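Local coordinates for MoaD/ThiS family protein (Mycobacterium tuberculosis, PDB 6JBZ) that probably acts as a small ubiquitin-like sulfur-carrier protein of the MoaD family in molybdenum cofactor biosynthesis, at residues B[9-13]-B[34-38]. Sequence-based numbering, arbitrary orientation.
Sequences AGIQV and LRSGA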
loop_
_atom_site.group_PDB
_atom_site.type_symbol
_atom_site.label_atom_id
_atom_site.label_comp_id
_atom_site.label_asym_id
_atom_site.label_seq_id
_atom_site.Cartn_x
_atom_site.Cartn_y
_atom_site.Cartn_z
ATOM N N ALA B 9 34.304 48.137 -9.837
ATOM C CA ALA B 9 32.857 48.234 -9.746
ATOM C C ALA B 9 32.292 47.158 -8.804
ATOM O O ALA B 9 32.487 47.203 -7.605
ATOM C CB ALA B 9 32.234 48.149 -11.140
ATOM N N GLY B 10 31.610 46.183 -9.364
ATOM C CA GLY B 10 31.141 45.058 -8.625
ATOM C C GLY B 10 29.696 45.036 -8.260
ATOM O O GLY B 10 29.064 46.044 -8.115
ATOM N N ILE B 11 29.201 43.830 -8.076
ATOM C CA ILE B 11 27.861 43.625 -7.646
ATOM C C ILE B 11 27.869 42.682 -6.483
ATOM O O ILE B 11 28.771 41.923 -6.292
ATOM C CB ILE B 11 26.999 43.057 -8.750
ATOM C CG1 ILE B 11 27.587 41.783 -9.285
ATOM C CG2 ILE B 11 26.878 44.049 -9.861
ATOM C CD1 ILE B 11 26.559 40.878 -9.887
ATOM N N GLN B 12 26.829 42.767 -5.699
ATOM C CA GLN B 12 26.684 41.970 -4.528
ATOM C C GLN B 12 25.514 41.065 -4.756
ATOM O O GLN B 12 24.527 41.476 -5.279
ATOM C CB GLN B 12 26.421 42.881 -3.369
ATOM C CG GLN B 12 26.920 42.369 -2.052
ATOM C CD GLN B 12 26.707 43.373 -0.967
ATOM O OE1 GLN B 12 26.776 44.552 -1.215
ATOM N NE2 GLN B 12 26.450 42.916 0.227
ATOM N N VAL B 13 25.657 39.807 -4.410
ATOM C CA VAL B 13 24.565 38.871 -4.497
ATOM C C VAL B 13 24.431 38.118 -3.199
ATOM O O VAL B 13 25.343 38.039 -2.445
ATOM C CB VAL B 13 24.730 37.861 -5.641
ATOM C CG1 VAL B 13 24.741 38.536 -6.981
ATOM C CG2 VAL B 13 25.938 36.997 -5.438
ATOM N N LEU B 34 30.970 40.310 -6.614
ATOM C CA LEU B 34 31.607 39.898 -7.854
ATOM C C LEU B 34 31.698 41.061 -8.848
ATOM O O LEU B 34 31.086 42.111 -8.657
ATOM C CB LEU B 34 30.841 38.741 -8.482
ATOM C CG LEU B 34 30.400 37.569 -7.612
ATOM C CD1 LEU B 34 28.916 37.646 -7.404
ATOM C CD2 LEU B 34 30.770 36.251 -8.261
ATOM N N ARG B 35 32.476 40.866 -9.904
ATOM C CA ARG B 35 32.520 41.792 -11.022
ATOM C C ARG B 35 31.132 41.924 -11.606
ATOM O O ARG B 35 30.326 41.005 -11.468
ATOM C CB ARG B 35 33.494 41.296 -12.086
ATOM C CG ARG B 35 32.932 40.173 -12.939
ATOM C CD ARG B 35 33.978 39.606 -13.878
ATOM N NE ARG B 35 33.426 38.560 -14.735
ATOM C CZ ARG B 35 32.742 38.780 -15.859
ATOM N NH1 ARG B 35 32.509 40.016 -16.280
ATOM N NH2 ARG B 35 32.289 37.759 -16.569
ATOM N N SER B 36 30.825 43.060 -12.228
ATOM C CA SER B 36 29.582 43.163 -12.997
ATOM C C SER B 36 29.584 42.128 -14.108
ATOM O O SER B 36 30.588 41.958 -14.805
ATOM C CB SER B 36 29.398 44.560 -13.596
ATOM O OG SER B 36 28.948 45.481 -12.618
ATOM N N GLY B 37 28.470 41.422 -14.265
ATOM C CA GLY B 37 28.361 40.450 -15.340
ATOM C C GLY B 37 28.946 39.094 -14.980
ATOM O O GLY B 37 28.982 38.183 -15.817
ATOM N N ALA B 38 29.399 38.957 -13.733
ATOM C CA ALA B 38 29.887 37.682 -13.239
ATOM C C ALA B 38 28.845 36.584 -13.494
ATOM O O ALA B 38 27.645 36.817 -13.375
ATOM C CB ALA B 38 30.225 37.785 -11.759
#
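Ile11 and Leu34 form an antiparallel hydrogen-bonded pair in this ubiquitin-like (β-grasp) fold, where strand 11-17 begins and strand 29-34, outermost in the chain's sheet, ends. Two backbone bonds close the pair: Ile11 N to Leu34 O at 2.6 Å, and Leu34 N to Ile11 O at 2.7 Å with an N-H...O angle of 164°. Leu34 O also receives a CA-H...O contact from Gly10 CA.

Apolar packing continues on the face carrying both side chains. The CG2 methyl of Val13 meets CD1 of Leu34 at 3.6 Å, the two side chains crossing at about a right angle; Leu43 of helix 40-50 touches both. CG1 of Ile11, set between the backbone N and the carbonyl carbon (chi1 56°), lies 3.6 Å from Arg35 O, and Leu77 and Ala79 also touch the side chain.

Past the strand, a type II turn from Arg35 to Ala38, closed by Ala38 N to Arg35 O at 3.2 Å, leads to helix 40-50. The Arg35 side chain lays one face of its guanidinium over Ala38 N of the turn, while NH2 forms a salt bridge with Glu42. Ser36 OG rests 3.7 Å from Ile11 CG2.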